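Local structure of Fe(2+) transporter FeoB (Escherichia coli, 3I8S) at residues 3-8 against 53-58; 36-41 against 71-76; 48-53 against 162-167; 114-119 against 142-147. The protein takes up ferrous iron across the inner membrane in a GTP-driven process, probably coupling GTP binding in this cytosolic G domain to opening of the channel. One frame throughout, in Å; residues are numbered along the deposited sequence.

Interaction 1: 3-8 against 53-58; sequences KLTIGL and TLVDLP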
loop_
_atom_site.group_PDB
_atom_site.type_symbol
_atom_site.label_atom_id
_atom_site.label_comp_id
_atom_site.label_asym_id
_atom_site.label_seq_id
_atom_site.Cartn_x
_atom_site.Cartn_y
_atom_site.Cartn_z
ATOM N N LYS A 3 9.053 8.163 -18.727
ATOM C CA LYS A 3 9.696 8.219 -17.395
ATOM C C LYS A 3 9.397 6.968 -16.628
ATOM O O LYS A 3 8.505 6.209 -16.986
ATOM C CB LYS A 3 9.233 9.439 -16.596
ATOM C CG LYS A 3 9.477 10.742 -17.294
ATOM C CD LYS A 3 10.923 10.877 -17.592
ATOM C CE LYS A 3 11.220 12.151 -18.314
ATOM N NZ LYS A 3 11.026 13.212 -17.336
ATOM N N LEU A 4 10.139 6.752 -15.543
ATOM C CA LEU A 4 9.716 5.745 -14.571
ATOM C C LEU A 4 8.742 6.421 -13.660
ATOM O O LEU A 4 9.088 7.436 -13.052
ATOM C CB LEU A 4 10.899 5.202 -13.760
ATOM C CG LEU A 4 10.605 4.083 -12.787
ATOM C CD1 LEU A 4 10.218 2.741 -13.478
ATOM C CD2 LEU A 4 11.848 3.859 -11.869
ATOM N N THR A 5 7.517 5.887 -13.581
ATOM C CA THR A 5 6.465 6.513 -12.780
ATOM C C THR A 5 6.326 5.833 -11.427
ATOM O O THR A 5 6.061 4.631 -11.345
ATOM C CB THR A 5 5.126 6.464 -13.514
ATOM O OG1 THR A 5 5.282 7.099 -14.781
ATOM C CG2 THR A 5 4.019 7.176 -12.706
ATOM N N ILE A 6 6.492 6.631 -10.392
ATOM C CA ILE A 6 6.408 6.193 -9.003
ATOM C C ILE A 6 5.298 6.935 -8.241
ATOM O O ILE A 6 5.220 8.185 -8.267
ATOM C CB ILE A 6 7.746 6.378 -8.286
ATOM C CG1 ILE A 6 8.868 5.699 -9.043
ATOM C CG2 ILE A 6 7.593 5.876 -6.829
ATOM C CD1 ILE A 6 10.168 5.774 -8.366
ATOM N N GLY A 7 4.420 6.155 -7.574
ATOM C CA GLY A 7 3.388 6.696 -6.696
ATOM C C GLY A 7 3.958 6.805 -5.285
ATOM O O GLY A 7 4.512 5.800 -4.770
ATOM N N LEU A 8 3.822 7.971 -4.667
ATOM C CA LEU A 8 4.210 8.149 -3.258
ATOM C C LEU A 8 2.979 8.118 -2.340
ATOM O O LEU A 8 2.005 8.866 -2.489
ATOM C CB LEU A 8 5.015 9.414 -3.123
ATOM C CG LEU A 8 5.679 9.671 -1.791
ATOM C CD1 LEU A 8 6.852 8.664 -1.577
ATOM C CD2 LEU A 8 6.056 11.173 -1.704
ATOM N N THR A 53 9.204 10.304 -12.645
ATOM C CA THR A 53 8.062 11.145 -12.301
ATOM C C THR A 53 7.505 10.566 -11.036
ATOM O O THR A 53 7.136 9.388 -10.999
ATOM C CB THR A 53 6.957 11.153 -13.389
ATOM O OG1 THR A 53 7.490 11.716 -14.608
ATOM C CG2 THR A 53 5.755 11.981 -12.946
ATOM N N LEU A 54 7.403 11.417 -10.025
ATOM C CA LEU A 54 6.887 11.081 -8.702
ATOM C C LEU A 54 5.551 11.766 -8.491
ATOM O O LEU A 54 5.463 12.983 -8.512
ATOM C CB LEU A 54 7.885 11.546 -7.624
ATOM C CG LEU A 54 7.633 11.140 -6.189
ATOM C CD1 LEU A 54 7.719 9.599 -6.113
ATOM C CD2 LEU A 54 8.621 11.920 -5.221
ATOM N N VAL A 55 4.517 10.969 -8.295
ATOM C CA VAL A 55 3.157 11.432 -8.091
ATOM C C VAL A 55 2.815 11.303 -6.615
ATOM O O VAL A 55 2.849 10.191 -6.032
ATOM C CB VAL A 55 2.150 10.602 -8.960
ATOM C CG1 VAL A 55 0.726 11.111 -8.709
ATOM C CG2 VAL A 55 2.529 10.668 -10.434
ATOM N N ASP A 56 2.540 12.422 -5.990
ATOM C CA ASP A 56 2.279 12.445 -4.550
ATOM C C ASP A 56 0.819 12.089 -4.316
ATOM O O ASP A 56 -0.062 12.868 -4.688
ATOM C CB ASP A 56 2.552 13.837 -3.997
ATOM C CG ASP A 56 2.330 13.925 -2.473
ATOM O OD1 ASP A 56 2.549 12.949 -1.742
ATOM O OD2 ASP A 56 1.982 15.018 -2.048
ATOM N N LEU A 57 0.540 10.990 -3.668
ATOM C CA LEU A 57 -0.873 10.621 -3.471
ATOM C C LEU A 57 -1.402 11.172 -2.123
ATOM O O LEU A 57 -0.636 11.317 -1.168
ATOM C CB LEU A 57 -1.022 9.114 -3.553
ATOM C CG LEU A 57 -0.525 8.416 -4.808
ATOM C CD1 LEU A 57 -0.825 6.942 -4.732
ATOM C CD2 LEU A 57 -1.133 9.099 -6.052
ATOM N N PRO A 58 -2.711 11.488 -2.044
ATOM C CA PRO A 58 -3.219 12.038 -0.781
ATOM C C PRO A 58 -2.992 11.048 0.349
ATOM O O PRO A 58 -2.996 9.850 0.117
ATOM C CB PRO A 58 -4.710 12.242 -1.047
ATOM C CG PRO A 58 -4.835 12.298 -2.497
ATOM C CD PRO A 58 -3.775 11.386 -3.050
#

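Interaction 2: 36-41 against 71-76; sequences VTVERK and SLDEQI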
loop_
_atom_site.group_PDB
_atom_site.type_symbol
_atom_site.label_atom_id
_atom_site.label_comp_id
_atom_site.label_asym_id
_atom_site.label_seq_id
_atom_site.Cartn_x
_atom_site.Cartn_y
_atom_site.Cartn_z
ATOM N N VAL A 36 -12.315 16.620 -9.334
ATOM C CA VAL A 36 -12.463 17.020 -7.942
ATOM C C VAL A 36 -11.531 18.190 -7.623
ATOM O O VAL A 36 -10.673 18.553 -8.426
ATOM C CB VAL A 36 -12.189 15.840 -6.990
ATOM C CG1 VAL A 36 -13.159 14.697 -7.266
ATOM C CG2 VAL A 36 -10.708 15.352 -7.097
ATOM N N THR A 37 -11.692 18.767 -6.440
ATOM C CA THR A 37 -10.929 19.948 -6.075
ATOM C C THR A 37 -9.612 19.599 -5.328
ATOM O O THR A 37 -8.806 20.498 -5.029
ATOM C CB THR A 37 -11.851 20.961 -5.307
ATOM O OG1 THR A 37 -12.419 20.324 -4.148
ATOM C CG2 THR A 37 -12.964 21.421 -6.219
ATOM N N VAL A 38 -9.356 18.311 -5.107
ATOM C CA VAL A 38 -8.235 17.868 -4.298
ATOM C C VAL A 38 -6.974 18.110 -5.142
ATOM O O VAL A 38 -6.960 17.800 -6.333
ATOM C CB VAL A 38 -8.340 16.361 -3.895
ATOM C CG1 VAL A 38 -7.067 15.884 -3.167
ATOM C CG2 VAL A 38 -9.620 16.092 -3.065
ATOM N N GLU A 39 -5.959 18.704 -4.524
ATOM C CA GLU A 39 -4.674 18.989 -5.194
ATOM C C GLU A 39 -3.927 17.727 -5.604
ATOM O O GLU A 39 -3.845 16.742 -4.843
ATOM C CB GLU A 39 -3.790 19.829 -4.275
ATOM C CG GLU A 39 -2.334 19.967 -4.686
ATOM C CD GLU A 39 -1.431 20.251 -3.499
ATOM O OE1 GLU A 39 -1.113 21.444 -3.315
ATOM O OE2 GLU A 39 -1.086 19.295 -2.732
ATOM N N ARG A 40 -3.349 17.777 -6.816
ATOM C CA ARG A 40 -2.498 16.729 -7.350
ATOM C C ARG A 40 -1.120 17.341 -7.574
ATOM O O ARG A 40 -1.018 18.323 -8.319
ATOM C CB ARG A 40 -3.072 16.173 -8.652
ATOM C CG ARG A 40 -2.119 15.258 -9.378
ATOM C CD ARG A 40 -2.736 14.488 -10.560
ATOM N NE ARG A 40 -1.687 13.663 -11.219
ATOM C CZ ARG A 40 -1.906 12.560 -11.938
ATOM N NH1 ARG A 40 -3.140 12.117 -12.175
ATOM N NH2 ARG A 40 -0.893 11.909 -12.462
ATOM N N LYS A 41 -0.126 16.864 -6.839
ATOM C CA LYS A 41 1.251 17.343 -6.967
ATOM C C LYS A 41 2.068 16.237 -7.596
ATOM O O LYS A 41 1.891 15.079 -7.240
ATOM C CB LYS A 41 1.885 17.593 -5.571
ATOM C CG LYS A 41 1.466 18.854 -4.763
ATOM C CD LYS A 41 2.719 19.319 -3.890
ATOM C CE LYS A 41 2.402 19.812 -2.456
ATOM N NZ LYS A 41 2.638 21.263 -2.269
ATOM N N SER A 71 -13.451 9.433 3.029
ATOM C CA SER A 71 -12.678 10.491 2.401
ATOM C C SER A 71 -12.419 10.272 0.894
ATOM O O SER A 71 -12.186 9.152 0.393
ATOM C CB SER A 71 -11.358 10.758 3.164
ATOM O OG SER A 71 -10.377 9.756 2.980
ATOM N N LEU A 72 -12.474 11.387 0.191
ATOM C CA LEU A 72 -12.000 11.450 -1.177
ATOM C C LEU A 72 -10.592 10.987 -1.238
ATOM O O LEU A 72 -10.250 10.188 -2.109
ATOM C CB LEU A 72 -12.050 12.885 -1.709
ATOM C CG LEU A 72 -13.218 13.243 -2.587
ATOM C CD1 LEU A 72 -13.250 14.756 -2.764
ATOM C CD2 LEU A 72 -13.037 12.526 -3.915
ATOM N N ASP A 73 -9.772 11.469 -0.291
ATOM C CA ASP A 73 -8.319 11.205 -0.299
ATOM C C ASP A 73 -8.026 9.714 -0.501
ATOM O O ASP A 73 -7.179 9.346 -1.297
ATOM C CB ASP A 73 -7.643 11.734 0.990
ATOM C CG ASP A 73 -7.422 13.261 0.991
ATOM O OD1 ASP A 73 -7.900 14.005 0.095
ATOM O OD2 ASP A 73 -6.762 13.764 1.939
ATOM N N GLU A 74 -8.726 8.857 0.225
ATOM C CA GLU A 74 -8.628 7.401 0.099
ATOM C C GLU A 74 -9.067 6.793 -1.255
ATOM O O GLU A 74 -8.433 5.849 -1.794
ATOM C CB GLU A 74 -9.429 6.790 1.248
ATOM C CG GLU A 74 -9.554 5.292 1.308
ATOM C CD GLU A 74 -10.429 4.705 0.229
ATOM O OE1 GLU A 74 -11.624 5.057 0.182
ATOM O OE2 GLU A 74 -9.929 3.859 -0.560
ATOM N N GLN A 75 -10.165 7.288 -1.796
ATOM C CA GLN A 75 -10.610 6.795 -3.116
ATOM C C GLN A 75 -9.666 7.227 -4.229
ATOM O O GLN A 75 -9.391 6.474 -5.166
ATOM C CB GLN A 75 -12.017 7.255 -3.387
ATOM C CG GLN A 75 -12.944 6.617 -2.386
ATOM C CD GLN A 75 -14.361 6.937 -2.558
ATOM O OE1 GLN A 75 -14.753 7.938 -3.179
ATOM N NE2 GLN A 75 -15.199 6.080 -1.967
ATOM N N ILE A 76 -9.144 8.441 -4.093
ATOM C CA ILE A 76 -8.159 8.949 -5.063
ATOM C C ILE A 76 -6.900 8.081 -5.111
ATOM O O ILE A 76 -6.397 7.699 -6.188
ATOM C CB ILE A 76 -7.814 10.438 -4.766
ATOM C CG1 ILE A 76 -9.003 11.312 -5.087
ATOM C CG2 ILE A 76 -6.548 10.865 -5.527
ATOM C CD1 ILE A 76 -9.006 12.737 -4.436
#

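Interaction 3: 48-53 against 162-167; sequences TDHQVT and AIDRYK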
loop_
_atom_site.group_PDB
_atom_site.type_symbol
_atom_site.label_atom_id
_atom_site.label_comp_id
_atom_site.label_asym_id
_atom_site.label_seq_id
_atom_site.Cartn_x
_atom_site.Cartn_y
_atom_site.Cartn_z
ATOM N N THR A 48 20.712 7.041 -10.515
ATOM C CA THR A 48 21.810 6.698 -11.394
ATOM C C THR A 48 21.293 6.274 -12.779
ATOM O O THR A 48 21.840 6.702 -13.793
ATOM C CB THR A 48 22.702 5.590 -10.789
ATOM O OG1 THR A 48 23.235 6.058 -9.536
ATOM C CG2 THR A 48 23.781 5.181 -11.725
ATOM N N ASP A 49 20.243 5.465 -12.804
ATOM C CA ASP A 49 19.806 4.851 -14.048
ATOM C C ASP A 49 18.518 5.507 -14.654
ATOM O O ASP A 49 18.274 5.344 -15.859
ATOM C CB ASP A 49 19.511 3.377 -13.830
ATOM C CG ASP A 49 20.736 2.561 -13.544
ATOM O OD1 ASP A 49 21.842 2.970 -13.892
ATOM O OD2 ASP A 49 20.576 1.442 -13.021
ATOM N N HIS A 50 17.709 6.163 -13.837
ATOM C CA HIS A 50 16.315 6.438 -14.223
ATOM C C HIS A 50 15.972 7.903 -14.082
ATOM O O HIS A 50 16.445 8.581 -13.149
ATOM C CB HIS A 50 15.313 5.648 -13.350
ATOM C CG HIS A 50 15.328 4.170 -13.589
ATOM N ND1 HIS A 50 16.064 3.304 -12.813
ATOM C CD2 HIS A 50 14.676 3.401 -14.496
ATOM C CE1 HIS A 50 15.918 2.068 -13.275
ATOM N NE2 HIS A 50 15.060 2.098 -14.280
ATOM N N GLN A 51 15.150 8.371 -15.022
ATOM C CA GLN A 51 14.416 9.614 -14.919
ATOM C C GLN A 51 13.049 9.276 -14.382
ATOM O O GLN A 51 12.322 8.464 -14.968
ATOM C CB GLN A 51 14.311 10.268 -16.311
ATOM C CG GLN A 51 15.629 10.733 -16.812
ATOM C CD GLN A 51 16.308 11.610 -15.795
ATOM O OE1 GLN A 51 15.658 12.443 -15.131
ATOM N NE2 GLN A 51 17.604 11.403 -15.618
ATOM N N VAL A 52 12.702 9.861 -13.235
ATOM C CA VAL A 52 11.489 9.528 -12.500
ATOM C C VAL A 52 10.461 10.676 -12.449
ATOM O O VAL A 52 10.809 11.851 -12.295
ATOM C CB VAL A 52 11.819 9.126 -11.021
ATOM C CG1 VAL A 52 10.505 8.895 -10.182
ATOM C CG2 VAL A 52 12.771 7.899 -10.977
ATOM N N THR A 53 9.204 10.304 -12.645
ATOM C CA THR A 53 8.062 11.145 -12.301
ATOM C C THR A 53 7.505 10.566 -11.036
ATOM O O THR A 53 7.136 9.388 -10.999
ATOM C CB THR A 53 6.957 11.153 -13.389
ATOM O OG1 THR A 53 7.490 11.716 -14.608
ATOM C CG2 THR A 53 5.755 11.981 -12.946
ATOM N N ALA A 162 17.667 1.646 -4.210
ATOM C CA ALA A 162 16.526 0.752 -4.205
ATOM C C ALA A 162 15.642 0.914 -5.451
ATOM O O ALA A 162 15.200 -0.088 -6.028
ATOM C CB ALA A 162 15.726 0.904 -2.876
ATOM N N ILE A 163 15.399 2.137 -5.867
ATOM C CA ILE A 163 14.626 2.398 -7.098
ATOM C C ILE A 163 15.332 1.754 -8.306
ATOM O O ILE A 163 14.729 1.011 -9.116
ATOM C CB ILE A 163 14.392 3.927 -7.302
ATOM C CG1 ILE A 163 13.421 4.523 -6.248
ATOM C CG2 ILE A 163 13.923 4.184 -8.755
ATOM C CD1 ILE A 163 13.379 6.107 -6.203
ATOM N N ASP A 164 16.642 1.962 -8.410
ATOM C CA ASP A 164 17.415 1.375 -9.524
ATOM C C ASP A 164 17.474 -0.174 -9.526
ATOM O O ASP A 164 17.912 -0.823 -10.487
ATOM C CB ASP A 164 18.814 1.976 -9.608
ATOM C CG ASP A 164 18.817 3.379 -10.181
ATOM O OD1 ASP A 164 19.839 4.047 -10.075
ATOM O OD2 ASP A 164 17.801 3.805 -10.768
ATOM N N ARG A 165 17.088 -0.752 -8.415
ATOM C CA ARG A 165 16.999 -2.172 -8.267
ATOM C C ARG A 165 15.569 -2.721 -8.116
ATOM O O ARG A 165 15.408 -3.894 -7.755
ATOM C CB ARG A 165 17.784 -2.530 -7.028
ATOM C CG ARG A 165 19.228 -2.289 -7.191
ATOM C CD ARG A 165 19.958 -2.723 -5.935
ATOM N NE ARG A 165 21.372 -2.694 -6.206
ATOM C CZ ARG A 165 22.319 -2.788 -5.284
ATOM N NH1 ARG A 165 21.998 -2.923 -3.999
ATOM N NH2 ARG A 165 23.561 -2.720 -5.659
ATOM N N TYR A 166 14.558 -1.946 -8.440
ATOM C CA TYR A 166 13.221 -2.380 -8.020
ATOM C C TYR A 166 12.791 -3.621 -8.823
ATOM O O TYR A 166 13.213 -3.861 -9.925
ATOM C CB TYR A 166 12.189 -1.274 -8.081
ATOM C CG TYR A 166 11.465 -1.222 -9.373
ATOM C CD1 TYR A 166 11.995 -0.531 -10.449
ATOM C CD2 TYR A 166 10.256 -1.900 -9.545
ATOM C CE1 TYR A 166 11.333 -0.493 -11.664
ATOM C CE2 TYR A 166 9.570 -1.845 -10.748
ATOM C CZ TYR A 166 10.124 -1.148 -11.810
ATOM O OH TYR A 166 9.468 -1.097 -13.024
ATOM N N LYS A 167 11.998 -4.438 -8.149
ATOM C CA LYS A 167 11.597 -5.742 -8.621
ATOM C C LYS A 167 10.230 -6.071 -8.068
ATOM O O LYS A 167 9.712 -5.367 -7.218
ATOM C CB LYS A 167 12.616 -6.793 -8.125
ATOM C CG LYS A 167 12.762 -6.725 -6.575
ATOM C CD LYS A 167 13.799 -7.644 -5.969
ATOM C CE LYS A 167 14.036 -7.251 -4.496
ATOM N NZ LYS A 167 15.177 -8.065 -3.994
HETATM O O HOH W 1 18.384 0.014 -12.962
#

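Interaction 4: 114-119 against 142-147; sequences PCIVAL and GCPVIP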
loop_
_atom_site.group_PDB
_atom_site.type_symbol
_atom_site.label_atom_id
_atom_site.label_comp_id
_atom_site.label_asym_id
_atom_site.label_seq_id
_atom_site.Cartn_x
_atom_site.Cartn_y
_atom_site.Cartn_z
ATOM N N PRO A 114 4.635 -3.468 -7.321
ATOM C CA PRO A 114 6.000 -3.373 -6.791
ATOM C C PRO A 114 6.109 -2.184 -5.833
ATOM O O PRO A 114 5.659 -1.100 -6.161
ATOM C CB PRO A 114 6.839 -3.138 -8.026
ATOM C CG PRO A 114 6.088 -3.849 -9.070
ATOM C CD PRO A 114 4.679 -3.536 -8.794
ATOM N N CYS A 115 6.644 -2.443 -4.633
ATOM C CA CYS A 115 6.744 -1.455 -3.551
ATOM C C CYS A 115 8.160 -1.391 -3.012
ATOM O O CYS A 115 8.916 -2.384 -3.056
ATOM C CB CYS A 115 5.818 -1.833 -2.382
ATOM S SG CYS A 115 4.059 -1.592 -2.652
ATOM N N ILE A 116 8.529 -0.199 -2.558
ATOM C CA ILE A 116 9.653 0.004 -1.695
ATOM C C ILE A 116 9.094 0.695 -0.458
ATOM O O ILE A 116 8.411 1.721 -0.586
ATOM C CB ILE A 116 10.698 0.932 -2.345
ATOM C CG1 ILE A 116 11.327 0.242 -3.581
ATOM C CG2 ILE A 116 11.781 1.278 -1.297
ATOM C CD1 ILE A 116 11.994 1.211 -4.492
ATOM N N VAL A 117 9.347 0.147 0.734
ATOM C CA VAL A 117 8.986 0.885 1.968
ATOM C C VAL A 117 10.087 1.843 2.339
ATOM O O VAL A 117 11.278 1.442 2.492
ATOM C CB VAL A 117 8.653 -0.049 3.160
ATOM C CG1 VAL A 117 8.591 0.686 4.474
ATOM C CG2 VAL A 117 7.406 -0.842 2.856
ATOM N N ALA A 118 9.710 3.096 2.539
ATOM C CA ALA A 118 10.641 4.068 3.108
ATOM C C ALA A 118 10.243 4.308 4.563
ATOM O O ALA A 118 9.216 4.944 4.834
ATOM C CB ALA A 118 10.641 5.353 2.334
ATOM N N LEU A 119 11.105 3.845 5.461
ATOM C CA LEU A 119 10.871 3.918 6.889
ATOM C C LEU A 119 11.408 5.219 7.445
ATOM O O LEU A 119 12.643 5.482 7.480
ATOM C CB LEU A 119 11.435 2.671 7.588
ATOM C CG LEU A 119 10.997 2.352 9.012
ATOM C CD1 LEU A 119 9.513 1.987 9.143
ATOM C CD2 LEU A 119 11.847 1.198 9.598
ATOM N N GLY A 142 8.072 -8.946 2.012
ATOM C CA GLY A 142 8.493 -9.316 0.693
ATOM C C GLY A 142 8.887 -8.157 -0.193
ATOM O O GLY A 142 8.848 -8.258 -1.418
ATOM N N CYS A 143 9.232 -7.029 0.416
ATOM C CA CYS A 143 9.702 -5.882 -0.317
ATOM C C CYS A 143 10.804 -5.174 0.472
ATOM O O CYS A 143 10.928 -5.368 1.701
ATOM C CB CYS A 143 8.544 -4.930 -0.653
ATOM S SG CYS A 143 7.882 -4.024 0.757
ATOM N N PRO A 144 11.656 -4.384 -0.239
ATOM C CA PRO A 144 12.700 -3.614 0.408
ATOM C C PRO A 144 12.167 -2.660 1.477
ATOM O O PRO A 144 11.087 -2.056 1.335
ATOM C CB PRO A 144 13.298 -2.801 -0.742
ATOM C CG PRO A 144 12.890 -3.504 -2.000
ATOM C CD PRO A 144 11.643 -4.187 -1.704
ATOM N N VAL A 145 12.918 -2.525 2.543
ATOM C CA VAL A 145 12.598 -1.575 3.605
ATOM C C VAL A 145 13.846 -0.733 3.779
ATOM O O VAL A 145 14.922 -1.265 4.151
ATOM C CB VAL A 145 12.195 -2.268 4.938
ATOM C CG1 VAL A 145 12.055 -1.237 6.099
ATOM C CG2 VAL A 145 10.871 -3.089 4.753
ATOM N N ILE A 146 13.726 0.547 3.439
ATOM C CA ILE A 146 14.849 1.459 3.433
ATOM C C ILE A 146 14.685 2.464 4.572
ATOM O O ILE A 146 13.754 3.257 4.586
ATOM C CB ILE A 146 14.952 2.241 2.068
ATOM C CG1 ILE A 146 14.952 1.281 0.885
ATOM C CG2 ILE A 146 16.131 3.166 2.072
ATOM C CD1 ILE A 146 15.923 0.233 0.910
ATOM N N PRO A 147 15.619 2.476 5.503
ATOM C CA PRO A 147 15.532 3.469 6.592
ATOM C C PRO A 147 15.940 4.875 6.137
ATOM O O PRO A 147 17.048 5.056 5.606
ATOM C CB PRO A 147 16.501 2.929 7.610
ATOM C CG PRO A 147 17.460 2.108 6.886
ATOM C CD PRO A 147 16.794 1.608 5.635
#

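Interaction 1: 3-8 against 53-58
The carboxylate of Asp56 is the flat side-chain group of this strand pair: Leu8 lays its CD2 methyl against OD1, 3.9 Å away, and that oxygen, buried here, has no polar partner in this nucleotide-free model. The peptide planes are joined in a parallel ladder. Its central bonds run nearly straight, as from Ile6 N to Thr53 O (2.9 Å, 176°), and the last, from Leu57 N to Leu8 O (2.8 Å), lies in the carbonyl plane. Leu57 CB lies close by, 3.2 Å from Leu8 O. Ile6, Leu8 and Leu54 share one face of the sheet with Asp56 and make the rest of it apolar: with CG anti to the backbone N (chi1 -172°), Leu54 brings CD1 to within 3.8 Å of Ile6 CG2 and 4.0 Å of Leu8 CB. The other face carries Thr5, Thr53 and Val55. Gly7 has no side chain there; a beta carbon would come into contact with Leu57 CD1. At the start of the ladder, the aliphatic part of Lys3 crosses the Thr53 side chain, CG to OG1 3.5 Å. Asp56 begins a DxxG sequence, the G3 motif of GTPases, which probably belongs to the nucleotide site. Phe20 of helix 16-24 covers Leu8 and Leu54, while Tyr80 of helix 72-83 covers Thr5 and Val55. Strand 88-94 continues the sheet beyond 4-10, and strand 39-46 beyond 51-56.

Interaction 2: 36-41 against 71-76
Val36 and Val38 of the G2 (switch I) loop, probably part of the GTP site, rest on Leu72 and Ile76, one turn apart at the start of helix 72-83, which follows the G3 segment of this GTPase fold. The tight part is the meeting of Val38 and Ile76, tip to tip: Ile76 CD1 sits 3.7 Å from Val38 CG2 and equally near its CB. Val38 holds CG1 opposite the backbone N (chi1 174°), a setting that spreads its two methyls over the helix, CG1 towards Asp73 and CG2 against Leu72 CD1 at 3.9 Å. A compact beta-branched residue suits this place, filling the angle between three side chains with little freedom of its own. Cut back to an alanine, this residue would lose both methyls, which would probably leave Leu72 CD1 and Ile76 CD1 less well packed and the switch loop less firmly seated. The solvent side is looser. Leu72 is exposed and slides past Val36, with CD2 to CG1 at 4.0 Å. The contact is small and made mostly by methyl groups, with Asp73 OD1 beside Val38 CG1. Ser71 is the N-cap of the helix, its OG accepting a weak bond from Glu74 N at 3.3 Å.

Interaction 3: 48-53 against 162-167
A histidine-carboxylate hydrogen bond between His50 and Asp164 ties the turn of a beta hairpin, the one joining strands 39-46 and 51-56, to the C-terminal end of helix 154-164 in the G domain. His50 ND1 donates to Asp164 OD2 at 2.7 Å, almost straight (169°). The oxygen lies in the plane of the imidazole and is approached on its anti side, somewhat out of the carboxylate plane. The same OD2 is also bonded to OG1 of Thr47, the residue just before 48-53. The other oxygen, OD1, takes the backbone N of Asp49 at 3.1 Å from above the carboxylate plane. Aspartate suits the place because its short chain offers two acceptors to the hairpin at once; CG stands anti to its own carbonyl carbon (chi1 -75°), swinging the group across to the turn. With an alanine here both acceptors go, and the His50 ring would probably be free to turn while the Asp49 amide is left without this partner. The Asp49 and Asp164 carboxylates stack, planes 26° apart, with Asp49 OD2 4.0 Å from Asp164 OD1; the paired negative charge may favour a protonated His50. Deeper in, Val52 CG2 and Ile163 CG2 touch loosely at 4.5 Å. A water bridges the surface side, donating to Asp49 OD2 at 2.6 Å and to Asp164 O at 2.7 Å.

Interaction 4: 114-119 against 142-147
Strands 115-119 and 145-147 run parallel, their axes 4.6 Å apart at the closest and inclined by 26°, with Val117 beside Val145, Ala118 beside Ile146 and Leu119 beside Pro147. Ile146 is bonded through both of its backbone groups: its N gives to Val117 O at 2.8 Å, and its O accepts from Leu119 N. Pro144 O receives Val117 N at 2.9 Å. One step earlier, where a residue with an N-H might have continued the ladder, Pro144 can offer only carbon, and its CD lies 3.5 Å from Cys115 O. Pro147 fits more easily, because its nitrogen faces away from strand 115-119, on the outermost strand of the sheet within this chain. Val117 CB meets Val145 CG2 at 4.1 Å, and Leu119 packs beside them on the same face. Cys143 keeps SG between its backbone N and carbonyl carbon (chi1 72°), the crowded position, which brings the sulfur to 3.8 Å from Val117 CG2. The link is a beta-alpha-beta crossover of the P-loop GTPase fold: helix 134-141 lies in the connection between the two strands and covers Val117 and Val145. Strand 115-120 leads into the GTP-binding residues Asn120 to Asp123, the NxxD (G4) motif, and strand 145-147 into the G5 loop at Val149 to Thr151. On the other face, under helix 154-164, the branched side chains of Ile116 and Ile146 cross at a slant, CG2 of the former 3.8 Å from CG1 of the latter.

In the fold
From the N terminus, interaction 1 pairs strand 4-10 with strand 51-56, closing a loop that holds helix 16-24 and the strands 28-32 and 39-46. Interaction 2 opens inside that loop and ends beyond it, on helix 72-83, and therefore crosses interaction 1; Asp56 and Lys41 join the two through their backbones. Interaction 3 starts at the hairpin turn, shares Thr53 with interaction 1, and crosses both earlier contacts to reach helix 154-164 over a hundred residues on. Nested within its long loop, interaction 4 adds the last strand of the sheet and meets interaction 3 at helix 154-164. Interactions 2 and 4 lie on opposite sides of the chain's centre.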